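Local coordinates for protein stiv-a81 (Sulfolobus Turreted Icosahedral Virus, PDB 3RKL) that is of unknown function but folds as a small antiparallel sheet followed by two long helices that pack with other copies of itself, consistent with a four-helix bundle, at residues Asp10-Tyr15 and Glu19-Asn24; Glu27-Leu32 and Ala69-Met74; Tyr37-Leu42 and Tyr58-Glu63. The protein carries 1 engineered substitution. All coordinates share one frame; numbering follows the deposited sequence.

How the interactions relate
Along the chain the hairpin contact, interaction 1, closes before the helical ones begin; interaction 3 (37-42 with 58-63) then lies between the two segments of interaction 2 (27-32 with 69-74), and both join helix 25-46 to helix 55-80. Their centres, about 15 Å apart, lie on opposite sides of the chain's centre, so they sample two levels of one antiparallel helical pair. Interaction 1 sits about 10 Å from interaction 2, centre to centre, and touches it where Ser23 N bonds Asp28 OD2 and Phe20 packs on Leu32. Its centre is about 19 Å from interaction 3, yet Tyr15 OH reaches His62 NE2. The hairpin thus meets the helical pair near both helical contacts, which also meet the third subunit.

Interaction 1. Residues Asp10-Tyr15 and Glu19-Asn24; sequences DNTIEY and EFVLSN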
loop_
_atom_site.group_PDB
_atom_site.type_symbol
_atom_site.label_atom_id
_atom_site.label_comp_id
_atom_site.label_asym_id
_atom_site.label_seq_id
_atom_site.Cartn_x
_atom_site.Cartn_y
_atom_site.Cartn_z
ATOM N N ASP A 10 13.629 15.403 -29.522
ATOM C CA ASP A 10 12.184 15.202 -29.649
ATOM C C ASP A 10 11.648 14.473 -28.410
ATOM O O ASP A 10 11.648 15.040 -27.314
ATOM C CB ASP A 10 11.838 14.473 -30.962
ATOM C CG ASP A 10 12.179 15.293 -32.197
ATOM O OD1 ASP A 10 11.636 16.409 -32.340
ATOM O OD2 ASP A 10 12.978 14.818 -33.033
ATOM N N ASN A 11 11.223 13.221 -28.568
ATOM C CA ASN A 11 10.693 12.436 -27.445
ATOM C C ASN A 11 11.667 11.357 -26.956
ATOM O O ASN A 11 11.273 10.414 -26.267
ATOM C CB ASN A 11 9.356 11.802 -27.833
ATOM C CG ASN A 11 9.490 10.811 -28.970
ATOM O OD1 ASN A 11 10.311 10.989 -29.870
ATOM N ND2 ASN A 11 8.677 9.761 -28.938
ATOM N N THR A 12 12.942 11.517 -27.294
ATOM C CA THR A 12 13.960 10.521 -26.982
ATOM C C THR A 12 15.041 11.133 -26.113
ATOM O O THR A 12 15.508 12.240 -26.373
ATOM C CB THR A 12 14.636 9.971 -28.251
ATOM O OG1 THR A 12 13.647 9.409 -29.118
ATOM C CG2 THR A 12 15.648 8.889 -27.900
ATOM N N ILE A 13 15.431 10.399 -25.081
ATOM C CA ILE A 13 16.535 10.802 -24.228
ATOM C C ILE A 13 17.773 10.030 -24.644
ATOM O O ILE A 13 17.709 8.818 -24.875
ATOM C CB ILE A 13 16.218 10.532 -22.750
ATOM C CG1 ILE A 13 14.971 11.318 -22.341
ATOM C CG2 ILE A 13 17.412 10.908 -21.868
ATOM C CD1 ILE A 13 14.240 10.718 -21.178
ATOM N N GLU A 14 18.898 10.741 -24.735
ATOM C CA GLU A 14 20.167 10.147 -25.111
ATOM C C GLU A 14 21.095 10.299 -23.925
ATOM O O GLU A 14 21.308 11.414 -23.459
ATOM C CB GLU A 14 20.747 10.853 -26.343
ATOM C CG GLU A 14 20.018 10.503 -27.637
ATOM C CD GLU A 14 20.216 11.519 -28.759
ATOM O OE1 GLU A 14 19.735 11.245 -29.882
ATOM O OE2 GLU A 14 20.836 12.581 -28.530
ATOM N N TYR A 15 21.605 9.175 -23.423
ATOM C CA TYR A 15 22.498 9.169 -22.250
ATOM C C TYR A 15 23.258 7.841 -22.129
ATOM O O TYR A 15 22.706 6.779 -22.395
ATOM C CB TYR A 15 21.685 9.407 -20.960
ATOM C CG TYR A 15 22.520 9.691 -19.724
ATOM C CD1 TYR A 15 23.092 10.953 -19.513
ATOM C CD2 TYR A 15 22.744 8.697 -18.753
ATOM C CE1 TYR A 15 23.867 11.212 -18.372
ATOM C CE2 TYR A 15 23.515 8.948 -17.620
ATOM C CZ TYR A 15 24.070 10.205 -17.425
ATOM O OH TYR A 15 24.823 10.447 -16.295
ATOM N N GLU A 19 19.596 5.089 -25.771
ATOM C CA GLU A 19 18.510 5.988 -26.177
ATOM C C GLU A 19 17.208 5.484 -25.560
ATOM O O GLU A 19 16.937 4.287 -25.599
ATOM C CB GLU A 19 18.368 6.029 -27.703
ATOM C CG GLU A 19 18.952 7.280 -28.347
ATOM C CD GLU A 19 19.165 7.139 -29.844
ATOM O OE1 GLU A 19 18.340 6.478 -30.508
ATOM O OE2 GLU A 19 20.159 7.693 -30.360
ATOM N N PHE A 20 16.408 6.396 -25.008
ATOM C CA PHE A 20 15.169 6.024 -24.316
ATOM C C PHE A 20 13.996 6.863 -24.815
ATOM O O PHE A 20 14.013 8.087 -24.699
ATOM C CB PHE A 20 15.337 6.213 -22.814
ATOM C CG PHE A 20 14.237 5.606 -21.993
ATOM C CD1 PHE A 20 14.265 4.256 -21.670
ATOM C CD2 PHE A 20 13.190 6.381 -21.521
ATOM C CE1 PHE A 20 13.258 3.691 -20.900
ATOM C CE2 PHE A 20 12.180 5.818 -20.757
ATOM C CZ PHE A 20 12.219 4.471 -20.448
ATOM N N VAL A 21 12.996 6.188 -25.383
ATOM C CA VAL A 21 11.860 6.856 -26.018
ATOM C C VAL A 21 10.652 6.915 -25.100
ATOM O O VAL A 21 10.189 5.889 -24.594
ATOM C CB VAL A 21 11.464 6.145 -27.323
ATOM C CG1 VAL A 21 10.274 6.849 -27.969
ATOM C CG2 VAL A 21 12.655 6.093 -28.274
ATOM N N LEU A 22 10.144 8.127 -24.888
ATOM C CA LEU A 22 8.937 8.332 -24.105
ATOM C C LEU A 22 7.736 8.362 -25.044
ATOM O O LEU A 22 7.836 8.844 -26.174
ATOM C CB LEU A 22 9.033 9.627 -23.286
ATOM C CG LEU A 22 10.007 9.654 -22.100
ATOM C CD1 LEU A 22 9.778 8.484 -21.147
ATOM C CD2 LEU A 22 11.457 9.695 -22.547
ATOM N N SER A 23 6.612 7.820 -24.594
ATOM C CA SER A 23 5.393 7.774 -25.427
ATOM C C SER A 23 4.119 8.288 -24.747
ATOM O O SER A 23 3.149 8.641 -25.423
ATOM C CB SER A 23 5.157 6.346 -25.931
ATOM O OG SER A 23 4.709 5.501 -24.884
ATOM N N ASN A 24 4.099 8.276 -23.420
ATOM C CA ASN A 24 2.977 8.800 -22.654
ATOM C C ASN A 24 3.546 9.412 -21.399
ATOM O O ASN A 24 3.725 8.703 -20.412
ATOM C CB ASN A 24 1.999 7.670 -22.305
ATOM C CG ASN A 24 0.760 8.162 -21.566
ATOM O OD1 ASN A 24 0.741 9.255 -20.990
ATOM N ND2 ASN A 24 -0.283 7.341 -21.573
#
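With its CG set between the backbone N and the carbonyl carbon (chi1 63°), Asn11 swings its carboxamide across to Leu22, and ND2 donates to Leu22 O at 3.0 Å by a bent bond, the acceptor tilted out of the amide plane. Leu22 N answers with a nearly straight bond of 2.9 Å to Asn11 O, so backbone and side chain of Asn11 together grip one residue. In Ile13, CG1 stands beside the backbone N (chi1 -60°) and carries CD1 to within 3.3 Å of Leu22 CD2, tighter than usual van der Waals contact and therefore slightly doubtful in detail. The framework is a beta hairpin, its short strand axes running antiparallel at 161°. Ile13 and Phe20 form its hydrogen-bonded pair: Ile13 N meets Phe20 O at 2.7 Å, and Phe20 N meets Ile13 O at 2.8 Å. Their side chains share a face that rests on the helices; the Phe20 ring stacks on Tyr67 and also meets the ring of Tyr49 of the second subunit. Thr12, Glu14, Glu19 and Val21 lie on the other face, in two non-hydrogen-bonded pairs. There Thr12 OG1 lies 3.6 Å from Val21 CG2, while the two glutamates run side by side in the same direction. Glu14 OE1 and Glu19 OE2 come to 3.6 Å, a like-charge approach that could raise the proton affinity of one carboxylate.

Interaction 2. Residues Glu27-Leu32 and Ala69-Met74; sequences EDIKNL and AGATSM. Engineered in segment 69-74: Met74 (natural residue Leu).
Ile29 CG1 lies 3.8 Å from Ala71 CB, the closest approach in an antiparallel helical hairpin whose short axes pass 9.6 Å apart at an N-to-C angle of 154°. The small Ala71 side chain is consistent with the close backbones here, the CA atoms of Ile29 and Ala71 being 6.4 Å apart. Ile29 drives the tight side. Its CD1 lies against the backbone at Ala71 O and Thr72 CA, and both CD1 and CG2 reach Thr72 CG2 at 4.1 Å, the two side chains crossing at about a right angle. Contact is looser at Leu32, whose CD1 stays 4.3 Å from Ala71 CB. Ala40 of the third subunit packs on Ile29, so the same residue serves the intersubunit interface. On the side away from segment 69-74, the partly exposed Lys30 and Glu27 form a salt bridge of 2.9 Å in which NZ meets Glu27 OE2 on its syn side, 21° out of the carboxylate plane, and Lys30 gains a second acidic partner in Glu44 of the third subunit. Buried polar groups are met as well: Asp28 OD1 bonds Tyr49 OH of the second subunit, and Thr72 OG1 bonds His62 ND1 of the third. A chi1 of 63° points Thr72 OG1 back along its own helix to Ala69 O, 2.9 Å away, which also accepts Ser73 N from the same face of its plane.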
loop_
_atom_site.group_PDB
_atom_site.type_symbol
_atom_site.label_atom_id
_atom_site.label_comp_id
_atom_site.label_asym_id
_atom_site.label_seq_id
_atom_site.Cartn_x
_atom_site.Cartn_y
_atom_site.Cartn_z
ATOM N N GLU A 27 2.084 8.868 -17.787
ATOM C CA GLU A 27 2.216 7.488 -17.331
ATOM C C GLU A 27 3.673 7.102 -17.135
ATOM O O GLU A 27 4.028 6.457 -16.141
ATOM C CB GLU A 27 1.543 6.518 -18.315
ATOM C CG GLU A 27 0.031 6.587 -18.280
ATOM C CD GLU A 27 -0.524 6.379 -16.883
ATOM O OE1 GLU A 27 -0.278 5.296 -16.311
ATOM O OE2 GLU A 27 -1.190 7.301 -16.362
ATOM N N ASP A 28 4.513 7.505 -18.082
ATOM C CA ASP A 28 5.948 7.210 -18.023
ATOM C C ASP A 28 6.608 7.827 -16.791
ATOM O O ASP A 28 7.478 7.219 -16.161
ATOM C CB ASP A 28 6.656 7.722 -19.288
ATOM C CG ASP A 28 6.306 6.919 -20.542
ATOM O OD1 ASP A 28 5.961 5.716 -20.451
ATOM O OD2 ASP A 28 6.386 7.509 -21.631
ATOM N N ILE A 29 6.202 9.044 -16.435
ATOM C CA ILE A 29 6.768 9.683 -15.250
ATOM C C ILE A 29 6.426 8.873 -13.990
ATOM O O ILE A 29 7.306 8.602 -13.173
ATOM C CB ILE A 29 6.325 11.165 -15.141
ATOM C CG1 ILE A 29 7.023 11.986 -16.232
ATOM C CG2 ILE A 29 6.645 11.720 -13.765
ATOM C CD1 ILE A 29 6.408 13.366 -16.473
ATOM N N LYS A 30 5.164 8.466 -13.835
ATOM C CA LYS A 30 4.775 7.637 -12.683
ATOM C C LYS A 30 5.567 6.331 -12.671
ATOM O O LYS A 30 6.124 5.930 -11.642
ATOM C CB LYS A 30 3.276 7.320 -12.709
ATOM C CG LYS A 30 2.368 8.515 -12.458
ATOM C CD LYS A 30 0.895 8.108 -12.349
ATOM C CE LYS A 30 0.355 7.408 -13.588
ATOM N NZ LYS A 30 -1.113 7.045 -13.464
ATOM N N ASN A 31 5.619 5.675 -13.826
ATOM C CA ASN A 31 6.291 4.373 -13.930
ATOM C C ASN A 31 7.788 4.458 -13.632
ATOM O O ASN A 31 8.346 3.608 -12.920
ATOM C CB ASN A 31 6.082 3.769 -15.308
ATOM C CG ASN A 31 4.649 3.347 -15.564
ATOM O OD1 ASN A 31 3.853 3.195 -14.633
ATOM N ND2 ASN A 31 4.307 3.146 -16.846
ATOM N N LEU A 32 8.432 5.481 -14.176
ATOM C CA LEU A 32 9.863 5.670 -13.956
ATOM C C LEU A 32 10.157 6.003 -12.484
ATOM O O LEU A 32 11.140 5.522 -11.927
ATOM C CB LEU A 32 10.421 6.755 -14.871
ATOM C CG LEU A 32 10.507 6.413 -16.363
ATOM C CD1 LEU A 32 10.746 7.671 -17.190
ATOM C CD2 LEU A 32 11.580 5.405 -16.631
ATOM N N ALA A 69 14.216 12.504 -15.142
ATOM C CA ALA A 69 14.524 13.943 -15.185
ATOM C C ALA A 69 14.230 14.506 -16.576
ATOM O O ALA A 69 13.616 15.579 -16.710
ATOM C CB ALA A 69 15.978 14.205 -14.783
ATOM N N GLY A 70 14.604 13.764 -17.614
ATOM C CA GLY A 70 14.309 14.169 -18.991
ATOM C C GLY A 70 12.823 14.195 -19.291
ATOM O O GLY A 70 12.327 15.153 -19.884
ATOM N N ALA A 71 12.110 13.164 -18.854
ATOM C CA ALA A 71 10.650 13.092 -19.016
ATOM C C ALA A 71 9.916 14.267 -18.366
ATOM O O ALA A 71 9.020 14.871 -18.972
ATOM C CB ALA A 71 10.114 11.755 -18.474
ATOM N N THR A 72 10.280 14.606 -17.130
ATOM C CA THR A 72 9.652 15.747 -16.470
ATOM C C THR A 72 9.971 17.074 -17.173
ATOM O O THR A 72 9.172 17.990 -17.138
ATOM C CB THR A 72 10.026 15.849 -14.984
ATOM O OG1 THR A 72 11.434 16.064 -14.850
ATOM C CG2 THR A 72 9.590 14.586 -14.232
ATOM N N SER A 73 11.136 17.166 -17.801
ATOM C CA SER A 73 11.471 18.363 -18.566
ATOM C C SER A 73 10.540 18.486 -19.757
ATOM O O SER A 73 10.005 19.563 -20.033
ATOM C CB SER A 73 12.920 18.324 -19.047
ATOM O OG SER A 73 13.263 19.557 -19.660
HETATM N N MSE A 74 10.365 17.375 -20.464
HETATM C CA MSE A 74 9.457 17.334 -21.625
HETATM C C MSE A 74 8.025 17.699 -21.210
HETATM O O MSE A 74 7.293 18.353 -21.953
HETATM C CB MSE A 74 9.457 15.942 -22.261
HETATM C CG MSE A 74 10.776 15.498 -22.872
HETATM SE SE MSE A 74 10.777 13.568 -23.314
HETATM C CE MSE A 74 9.142 13.517 -24.388
#

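Interaction 3. Residues Tyr37-Leu42 and Tyr58-Glu63; sequences YQLAKL and YNLLHE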
loop_
_atom_site.group_PDB
_atom_site.type_symbol
_atom_site.label_atom_id
_atom_site.label_comp_id
_atom_site.label_asym_id
_atom_site.label_seq_id
_atom_site.Cartn_x
_atom_site.Cartn_y
_atom_site.Cartn_z
ATOM N N TYR A 37 12.316 4.171 -7.258
ATOM C CA TYR A 37 12.051 3.856 -5.858
ATOM C C TYR A 37 12.344 2.371 -5.573
ATOM O O TYR A 37 13.008 2.025 -4.585
ATOM C CB TYR A 37 10.599 4.171 -5.492
ATOM C CG TYR A 37 10.294 3.834 -4.062
ATOM C CD1 TYR A 37 10.536 4.751 -3.049
ATOM C CD2 TYR A 37 9.817 2.584 -3.709
ATOM C CE1 TYR A 37 10.282 4.433 -1.730
ATOM C CE2 TYR A 37 9.559 2.260 -2.381
ATOM C CZ TYR A 37 9.796 3.198 -1.404
ATOM O OH TYR A 37 9.547 2.895 -0.086
ATOM N N GLN A 38 11.820 1.506 -6.428
ATOM C CA GLN A 38 11.997 0.060 -6.251
ATOM C C GLN A 38 13.468 -0.358 -6.322
ATOM O O GLN A 38 13.913 -1.211 -5.540
ATOM C CB GLN A 38 11.155 -0.706 -7.270
ATOM C CG GLN A 38 9.677 -0.665 -6.931
ATOM C CD GLN A 38 8.799 -1.547 -7.795
ATOM O OE1 GLN A 38 9.202 -2.630 -8.250
ATOM N NE2 GLN A 38 7.553 -1.112 -7.975
ATOM N N LEU A 39 14.228 0.233 -7.243
ATOM C CA LEU A 39 15.663 -0.058 -7.340
ATOM C C LEU A 39 16.393 0.367 -6.074
ATOM O O LEU A 39 17.208 -0.382 -5.514
ATOM C CB LEU A 39 16.298 0.614 -8.576
ATOM C CG LEU A 39 16.157 -0.207 -9.859
ATOM C CD1 LEU A 39 16.249 0.681 -11.100
ATOM C CD2 LEU A 39 17.215 -1.303 -9.900
ATOM N N ALA A 40 16.080 1.564 -5.595
ATOM C CA ALA A 40 16.714 2.065 -4.401
ATOM C C ALA A 40 16.402 1.180 -3.194
ATOM O O ALA A 40 17.287 0.889 -2.385
ATOM C CB ALA A 40 16.282 3.512 -4.133
ATOM N N LYS A 41 15.154 0.747 -3.068
ATOM C CA LYS A 41 14.761 -0.097 -1.953
ATOM C C LYS A 41 15.391 -1.480 -2.038
ATOM O O LYS A 41 15.723 -2.070 -1.012
ATOM C CB LYS A 41 13.241 -0.257 -1.888
ATOM C CG LYS A 41 12.780 -0.944 -0.611
ATOM C CD LYS A 41 11.351 -0.538 -0.221
ATOM C CE LYS A 41 11.169 -0.483 1.288
ATOM N NZ LYS A 41 11.963 0.614 1.916
ATOM N N LEU A 42 15.526 -1.997 -3.252
ATOM C CA LEU A 42 16.158 -3.304 -3.463
ATOM C C LEU A 42 17.638 -3.256 -3.073
ATOM O O LEU A 42 18.145 -4.169 -2.445
ATOM C CB LEU A 42 16.018 -3.728 -4.923
ATOM C CG LEU A 42 16.750 -5.012 -5.317
ATOM C CD1 LEU A 42 16.262 -6.226 -4.512
ATOM C CD2 LEU A 42 16.585 -5.238 -6.809
ATOM N N TYR A 58 23.146 -0.167 -9.349
ATOM C CA TYR A 58 23.414 1.275 -9.201
ATOM C C TYR A 58 23.345 2.002 -10.554
ATOM O O TYR A 58 22.844 3.139 -10.640
ATOM C CB TYR A 58 24.770 1.546 -8.543
ATOM C CG TYR A 58 24.872 1.110 -7.094
ATOM C CD1 TYR A 58 24.575 1.976 -6.061
ATOM C CD2 TYR A 58 25.299 -0.175 -6.766
ATOM C CE1 TYR A 58 24.671 1.565 -4.726
ATOM C CE2 TYR A 58 25.402 -0.590 -5.439
ATOM C CZ TYR A 58 25.089 0.284 -4.429
ATOM O OH TYR A 58 25.185 -0.130 -3.117
ATOM N N ASN A 59 23.862 1.343 -11.591
ATOM C CA ASN A 59 23.806 1.852 -12.961
ATOM C C ASN A 59 22.358 2.008 -13.445
ATOM O O ASN A 59 21.998 3.067 -13.963
ATOM C CB ASN A 59 24.593 0.938 -13.915
ATOM C CG ASN A 59 26.096 1.036 -13.717
ATOM O OD1 ASN A 59 26.614 2.086 -13.350
ATOM N ND2 ASN A 59 26.804 -0.064 -13.971
ATOM N N LEU A 60 21.538 0.971 -13.249
ATOM C CA LEU A 60 20.111 1.022 -13.617
ATOM C C LEU A 60 19.398 2.144 -12.879
ATOM O O LEU A 60 18.584 2.870 -13.447
ATOM C CB LEU A 60 19.401 -0.295 -13.285
ATOM C CG LEU A 60 19.605 -1.507 -14.191
ATOM C CD1 LEU A 60 18.983 -2.727 -13.526
ATOM C CD2 LEU A 60 19.001 -1.277 -15.570
ATOM N N LEU A 61 19.672 2.238 -11.581
ATOM C CA LEU A 61 19.074 3.273 -10.743
ATOM C C LEU A 61 19.324 4.659 -11.315
ATOM O O LEU A 61 18.402 5.478 -11.446
ATOM C CB LEU A 61 19.601 3.162 -9.314
ATOM C CG LEU A 61 19.137 4.227 -8.319
ATOM C CD1 LEU A 61 17.610 4.256 -8.225
ATOM C CD2 LEU A 61 19.747 4.009 -6.956
ATOM N N HIS A 62 20.585 4.920 -11.653
ATOM C CA HIS A 62 20.954 6.214 -12.192
ATOM C C HIS A 62 20.338 6.447 -13.568
ATOM O O HIS A 62 19.812 7.510 -13.841
ATOM C CB HIS A 62 22.469 6.354 -12.265
ATOM C CG HIS A 62 22.913 7.640 -12.880
ATOM N ND1 HIS A 62 22.474 8.864 -12.428
ATOM C CD2 HIS A 62 23.747 7.895 -13.913
ATOM C CE1 HIS A 62 23.012 9.819 -13.167
ATOM N NE2 HIS A 62 23.801 9.258 -14.064
ATOM N N GLU A 63 20.417 5.438 -14.417
ATOM C CA GLU A 63 19.863 5.508 -15.770
ATOM C C GLU A 63 18.389 5.918 -15.745
ATOM O O GLU A 63 17.965 6.862 -16.423
ATOM C CB GLU A 63 20.054 4.137 -16.430
ATOM C CG GLU A 63 19.325 3.898 -17.695
ATOM C CD GLU A 63 19.588 2.509 -18.296
ATOM O OE1 GLU A 63 20.226 1.646 -17.634
ATOM O OE2 GLU A 63 19.142 2.286 -19.445
#
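Apolar contacts between Leu39 and the pair Leu60 and Leu61 carry this crossing. Leu39 lays its CD1 against the facing helix backbone, 3.8 Å from Leu61 N and 3.9 Å from Leu60 C, and the same methyl is 4.0 Å from Leu60 CB; the Leu39 and Leu60 side chains cross at about a right angle. In return Leu61, with CG anti to its backbone N (chi1 177°), sends CD1 back over segment 37-42, where it touches Leu39 CB at 3.9 Å and sits 4.1 Å from Ala40 N. Its approach to Ala40 CB is wider, at 4.4 Å. Leu39 CD1 thus reaches the backbone of the other segment, Leu61 CD1 comes near backbone as well as side chain, and the CA atoms of Leu39 and Leu61 come within 5.9 Å. Further apolar packing surrounds these leucines: Leu57 joins Leu39 and Leu42 from the same helix as Leu60, while Leu39 and Leu42 meet Leu42 and Leu39 of the second subunit reciprocally.

Polar interactions lie apart from this apolar seam. His62 is held at both ring nitrogens, NE2 by Tyr15 OH and ND1 by Thr72 OG1 of the third subunit, which would fix its ring rotation. Glu63 OE2 bonds Tyr67 OH one turn further along its own helix.

The helix geometry completes the evidence: axes 9.3 Å apart at closest approach and an N-to-C angle of 154° describe an antiparallel helical hairpin with leucine-rich packing, consistent with a coiled-coil pairing that other subunits build up into a four-helix bundle.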